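Local coordinates for SEC-C motif domain protein (Psychrobacter arcticus, PDB 2I9W), which binds two zinc ions through separate four-cysteine sites flanking an NTF2-like (cystatin-like) domain, its wider biological role being unknown, at residues L25-L37 / R58-Y71. Numbering follows the deposited sequence.
With ZN (zinc ion), chain B.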
loop_
_atom_site.group_PDB
_atom_site.type_symbol
_atom_site.label_atom_id
_atom_site.label_comp_id
_atom_site.label_asym_id
_atom_site.label_seq_id
_atom_site.Cartn_x
_atom_site.Cartn_y
_atom_site.Cartn_z
ATOM N N LEU A 25 1.637 18.977 -0.799
ATOM C CA LEU A 25 2.939 18.712 -0.183
ATOM C C LEU A 25 2.905 17.459 0.669
ATOM O O LEU A 25 1.865 17.063 1.220
ATOM C CB LEU A 25 3.407 19.868 0.685
ATOM C CG LEU A 25 3.601 21.237 -0.008
ATOM C CD1 LEU A 25 4.229 22.265 0.966
ATOM C CD2 LEU A 25 4.421 21.087 -1.298
ATOM N N TYR A 26 4.067 16.819 0.782
ATOM C CA TYR A 26 4.192 15.632 1.650
ATOM C C TYR A 26 3.586 15.844 3.075
ATOM O O TYR A 26 2.715 15.058 3.522
ATOM C CB TYR A 26 5.660 15.222 1.699
ATOM C CG TYR A 26 5.959 14.021 2.576
ATOM C CD1 TYR A 26 5.247 12.826 2.462
ATOM C CD2 TYR A 26 6.969 14.073 3.535
ATOM C CE1 TYR A 26 5.568 11.715 3.264
ATOM C CE2 TYR A 26 7.285 12.962 4.352
ATOM C CZ TYR A 26 6.565 11.801 4.225
ATOM O OH TYR A 26 6.866 10.715 5.024
ATOM N N GLN A 27 3.979 16.927 3.751
ATOM C CA GLN A 27 3.446 17.224 5.086
ATOM C C GLN A 27 1.920 17.283 5.154
ATOM O O GLN A 27 1.326 17.074 6.218
ATOM C CB GLN A 27 4.028 18.530 5.636
ATOM C CG GLN A 27 3.681 19.784 4.862
ATOM C CD GLN A 27 4.398 21.048 5.404
ATOM O OE1 GLN A 27 5.252 20.979 6.280
ATOM N NE2 GLN A 27 4.054 22.181 4.845
ATOM N N ASP A 28 1.299 17.579 4.020
ATOM C CA ASP A 28 -0.134 17.784 3.932
ATOM C C ASP A 28 -0.847 16.585 3.352
ATOM O O ASP A 28 -2.048 16.653 3.135
ATOM C CB ASP A 28 -0.426 19.006 3.037
ATOM C CG ASP A 28 0.042 20.286 3.650
ATOM O OD1 ASP A 28 -0.138 20.412 4.876
ATOM O OD2 ASP A 28 0.594 21.119 2.913
ATOM N N CYS A 29 -0.106 15.517 3.050
ATOM C CA CYS A 29 -0.650 14.341 2.356
ATOM C C CYS A 29 -0.256 13.041 3.099
ATOM O O CYS A 29 -0.914 12.678 4.073
ATOM C CB CYS A 29 -0.222 14.340 0.868
ATOM S SG CYS A 29 -1.018 13.071 -0.166
ATOM N N CYS A 30 0.852 12.379 2.694
ATOM C CA CYS A 30 1.194 11.069 3.236
ATOM C C CYS A 30 1.947 11.130 4.579
ATOM O O CYS A 30 1.935 10.156 5.348
ATOM C CB CYS A 30 2.020 10.326 2.184
ATOM S SG CYS A 30 1.050 9.680 0.749
ATOM N N GLN A 31 2.637 12.252 4.861
ATOM C CA GLN A 31 3.545 12.281 6.012
ATOM C C GLN A 31 2.830 11.954 7.336
ATOM O O GLN A 31 3.348 11.218 8.128
ATOM C CB GLN A 31 4.282 13.618 6.111
ATOM C CG GLN A 31 5.299 13.603 7.198
ATOM C CD GLN A 31 6.087 14.894 7.259
ATOM O OE1 GLN A 31 5.874 15.817 6.475
ATOM N NE2 GLN A 31 7.006 14.951 8.187
ATOM N N PRO A 32 1.611 12.494 7.574
ATOM C CA PRO A 32 0.929 12.124 8.824
ATOM C C PRO A 32 0.725 10.604 9.064
ATOM O O PRO A 32 0.746 10.132 10.207
ATOM C CB PRO A 32 -0.428 12.855 8.703
ATOM C CG PRO A 32 -0.137 13.993 7.778
ATOM C CD PRO A 32 0.827 13.452 6.774
ATOM N N TYR A 33 0.538 9.868 7.975
ATOM C CA TYR A 33 0.267 8.457 8.012
ATOM C C TYR A 33 1.572 7.751 8.285
ATOM O O TYR A 33 1.612 6.823 9.071
ATOM C CB TYR A 33 -0.415 8.014 6.704
ATOM C CG TYR A 33 -1.731 8.702 6.581
ATOM C CD1 TYR A 33 -2.839 8.220 7.261
ATOM C CD2 TYR A 33 -1.855 9.885 5.898
ATOM C CE1 TYR A 33 -4.029 8.878 7.228
ATOM C CE2 TYR A 33 -3.045 10.587 5.881
ATOM C CZ TYR A 33 -4.129 10.069 6.559
ATOM O OH TYR A 33 -5.344 10.710 6.538
ATOM N N HIS A 34 2.639 8.148 7.608
ATOM C CA HIS A 34 3.921 7.491 7.848
ATOM C C HIS A 34 4.310 7.748 9.336
ATOM O O HIS A 34 4.636 6.845 10.092
ATOM C CB HIS A 34 4.996 8.062 6.953
ATOM C CG HIS A 34 4.809 7.749 5.502
ATOM N ND1 HIS A 34 5.402 8.478 4.492
ATOM C CD2 HIS A 34 4.022 6.841 4.893
ATOM C CE1 HIS A 34 5.047 7.962 3.328
ATOM N NE2 HIS A 34 4.208 6.964 3.548
ATOM N N ASP A 35 4.269 9.006 9.734
ATOM C CA ASP A 35 4.669 9.365 11.114
ATOM C C ASP A 35 3.781 8.694 12.162
ATOM O O ASP A 35 4.237 8.329 13.248
ATOM C CB ASP A 35 4.658 10.896 11.254
ATOM C CG ASP A 35 5.827 11.565 10.536
ATOM O OD1 ASP A 35 6.726 10.869 10.006
ATOM O OD2 ASP A 35 5.836 12.811 10.483
ATOM N N GLY A 36 2.510 8.537 11.828
ATOM C CA GLY A 36 1.519 7.973 12.729
ATOM C C GLY A 36 1.782 6.529 13.092
ATOM O O GLY A 36 1.739 6.160 14.264
ATOM N N LEU A 37 2.056 5.720 12.073
ATOM C CA LEU A 37 2.344 4.299 12.253
ATOM C C LEU A 37 3.695 4.137 12.940
ATOM O O LEU A 37 3.878 3.210 13.741
ATOM C CB LEU A 37 2.328 3.560 10.912
ATOM C CG LEU A 37 1.717 2.159 10.875
ATOM C CD1 LEU A 37 0.367 2.136 11.570
ATOM C CD2 LEU A 37 1.565 1.689 9.433
ATOM N N ARG A 58 -1.607 4.809 -1.840
ATOM C CA ARG A 58 -0.820 6.043 -2.039
ATOM C C ARG A 58 0.262 6.180 -0.998
ATOM O O ARG A 58 1.422 6.475 -1.315
ATOM C CB ARG A 58 -1.713 7.280 -1.996
ATOM C CG ARG A 58 -2.501 7.457 -3.240
ATOM C CD ARG A 58 -3.570 8.518 -3.051
ATOM N NE ARG A 58 -4.319 8.784 -4.277
ATOM C CZ ARG A 58 -3.883 9.529 -5.295
ATOM N NH1 ARG A 58 -2.679 10.107 -5.285
ATOM N NH2 ARG A 58 -4.676 9.705 -6.344
ATOM N N THR A 59 -0.114 5.985 0.261
ATOM C CA THR A 59 0.899 6.052 1.357
ATOM C C THR A 59 1.990 4.996 1.183
ATOM O O THR A 59 3.139 5.256 1.509
ATOM C CB THR A 59 0.265 5.957 2.796
ATOM O OG1 THR A 59 -0.345 4.650 2.979
ATOM C CG2 THR A 59 -0.740 7.114 3.026
ATOM N N ARG A 60 1.647 3.812 0.686
ATOM C CA ARG A 60 2.696 2.804 0.426
ATOM C C ARG A 60 3.668 3.226 -0.694
ATOM O O ARG A 60 4.864 3.123 -0.567
ATOM C CB ARG A 60 2.083 1.425 0.185
ATOM C CG ARG A 60 1.354 0.800 1.400
ATOM C CD ARG A 60 0.646 -0.517 0.988
ATOM N NE ARG A 60 1.535 -1.469 0.287
ATOM C CZ ARG A 60 2.386 -2.305 0.873
ATOM N NH1 ARG A 60 2.484 -2.350 2.200
ATOM N NH2 ARG A 60 3.134 -3.108 0.119
ATOM N N TYR A 61 3.115 3.704 -1.802
ATOM C CA TYR A 61 3.924 4.254 -2.888
ATOM C C TYR A 61 4.906 5.327 -2.368
ATOM O O TYR A 61 6.093 5.281 -2.628
ATOM C CB TYR A 61 3.020 4.850 -3.981
ATOM C CG TYR A 61 3.859 5.560 -4.995
ATOM C CD1 TYR A 61 4.519 4.859 -5.956
ATOM C CD2 TYR A 61 4.040 6.936 -4.930
ATOM C CE1 TYR A 61 5.378 5.494 -6.875
ATOM C CE2 TYR A 61 4.884 7.588 -5.811
ATOM C CZ TYR A 61 5.567 6.854 -6.794
ATOM O OH TYR A 61 6.394 7.484 -7.703
ATOM N N SER A 62 4.386 6.264 -1.591
ATOM C CA SER A 62 5.230 7.340 -1.018
ATOM C C SER A 62 6.288 6.764 -0.069
ATOM O O SER A 62 7.409 7.281 -0.010
ATOM C CB SER A 62 4.338 8.339 -0.281
ATOM O OG SER A 62 3.483 8.939 -1.227
ATOM N N ALA A 63 5.964 5.660 0.606
ATOM C CA ALA A 63 6.949 4.980 1.474
ATOM C C ALA A 63 8.032 4.301 0.617
ATOM O O ALA A 63 9.154 4.225 1.036
ATOM C CB ALA A 63 6.236 3.972 2.412
ATOM N N PHE A 64 7.693 3.823 -0.579
ATOM C CA PHE A 64 8.719 3.293 -1.517
ATOM C C PHE A 64 9.664 4.423 -1.920
ATOM O O PHE A 64 10.892 4.340 -1.779
ATOM C CB PHE A 64 8.063 2.678 -2.758
ATOM C CG PHE A 64 7.342 1.372 -2.481
ATOM C CD1 PHE A 64 7.966 0.407 -1.702
ATOM C CD2 PHE A 64 6.114 1.093 -3.021
ATOM C CE1 PHE A 64 7.354 -0.806 -1.439
ATOM C CE2 PHE A 64 5.492 -0.135 -2.741
ATOM C CZ PHE A 64 6.128 -1.050 -1.938
ATOM N N VAL A 65 9.073 5.528 -2.375
ATOM C CA VAL A 65 9.864 6.644 -2.892
ATOM C C VAL A 65 10.800 7.208 -1.820
ATOM O O VAL A 65 11.999 7.451 -2.104
ATOM C CB VAL A 65 8.942 7.764 -3.435
ATOM C CG1 VAL A 65 9.817 9.005 -3.873
ATOM C CG2 VAL A 65 8.099 7.247 -4.553
ATOM N N LEU A 66 10.274 7.386 -0.602
ATOM C CA LEU A 66 11.009 8.009 0.500
ATOM C C LEU A 66 11.821 7.020 1.340
ATOM O O LEU A 66 12.563 7.423 2.231
ATOM C CB LEU A 66 10.066 8.823 1.389
ATOM C CG LEU A 66 9.296 9.974 0.678
ATOM C CD1 LEU A 66 8.235 10.604 1.608
ATOM C CD2 LEU A 66 10.216 11.093 0.089
ATOM N N VAL A 67 11.710 5.734 1.012
ATOM C CA VAL A 67 12.508 4.618 1.623
ATOM C C VAL A 67 12.173 4.463 3.115
ATOM O O VAL A 67 13.003 4.675 4.008
ATOM C CB VAL A 67 14.051 4.654 1.360
ATOM C CG1 VAL A 67 14.663 3.312 1.782
ATOM C CG2 VAL A 67 14.369 4.942 -0.109
ATOM N N LYS A 68 10.915 4.114 3.342
ATOM C CA LYS A 68 10.341 3.866 4.668
ATOM C C LYS A 68 9.837 2.418 4.706
ATOM O O LYS A 68 8.620 2.130 4.644
ATOM C CB LYS A 68 9.235 4.863 4.937
ATOM C CG LYS A 68 9.806 6.286 4.907
ATOM C CD LYS A 68 8.858 7.288 5.419
ATOM C CE LYS A 68 9.484 8.668 5.346
ATOM N NZ LYS A 68 10.125 9.024 6.622
ATOM N N PRO A 69 10.792 1.461 4.745
ATOM C CA PRO A 69 10.382 0.080 4.588
ATOM C C PRO A 69 9.590 -0.452 5.791
ATOM O O PRO A 69 8.814 -1.382 5.627
ATOM C CB PRO A 69 11.702 -0.651 4.396
ATOM C CG PRO A 69 12.721 0.224 5.124
ATOM C CD PRO A 69 12.250 1.610 4.932
ATOM N N GLU A 70 9.783 0.137 6.977
ATOM C CA GLU A 70 8.967 -0.210 8.137
ATOM C C GLU A 70 7.482 -0.010 7.841
ATOM O O GLU A 70 6.618 -0.887 8.180
ATOM C CB GLU A 70 9.372 0.583 9.372
ATOM C CG GLU A 70 9.121 2.144 9.346
ATOM C CD GLU A 70 9.957 2.972 8.314
ATOM O OE1 GLU A 70 11.131 2.626 7.951
ATOM O OE2 GLU A 70 9.403 4.003 7.897
ATOM N N TYR A 71 7.162 1.113 7.196
ATOM C CA TYR A 71 5.771 1.394 6.816
ATOM C C TYR A 71 5.222 0.317 5.853
ATOM O O TYR A 71 4.094 -0.133 5.988
ATOM C CB TYR A 71 5.631 2.801 6.201
ATOM C CG TYR A 71 4.210 3.216 6.004
ATOM C CD1 TYR A 71 3.479 3.737 7.057
ATOM C CD2 TYR A 71 3.574 3.068 4.770
ATOM C CE1 TYR A 71 2.164 4.071 6.894
ATOM C CE2 TYR A 71 2.242 3.420 4.586
ATOM C CZ TYR A 71 1.540 3.943 5.664
ATOM O OH TYR A 71 0.213 4.296 5.571
HETATM ZN ZN ZN B . 0.697 11.564 -0.627
HETATM O O HOH W 1 8.116 8.371 9.251
#
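His34 enters segment 58-71 as a knob among Thr59, Ser62, Ala63 and Tyr71, and shows how one imidazole can tie a zinc-binding module to its neighbouring domain. Helices 31-37 and 58-66 cross here at -80°.

Hydrogen bonds hold both nitrogens of the ring. NE2 of His34 donates to Thr59 O at 2.9 Å, almost straight at 175° and in the ring plane; Ala63 N reaches the same oxygen from the opposite face of its carbonyl plane, continuing the helix. At the other end, His34 ND1 is hydrogen-bonded to Tyr26 OH at 2.7 Å, in the plane of the imidazole.

Aromatic and apolar contacts add to these bonds. The CD2 edge of His34 stands over the centre of the Tyr71 ring, an edge-to-face pair with planes at 67°. Leu37 CD2 packs 3.5 Å from Tyr71 CE1. Leu66 CD1 makes a CH-pi contact over one face of Tyr26, while Gln31 CB covers the opposite face.

Zinc chemistry adjoins the packing. Cys29 and Cys30 bind the ion together with Cys9 and Cys11, and Cys30 SG closely approaches Ser62 OG, at 3.2 Å, while that hydroxyl bonds back to Arg58 O.

With both nitrogens engaged, the rotation of the imidazole should be fixed: Tyr26 steadies the ring from within 25-37, and the NE2 bond makes the link to helix 58-66 of the NTF2-like domain.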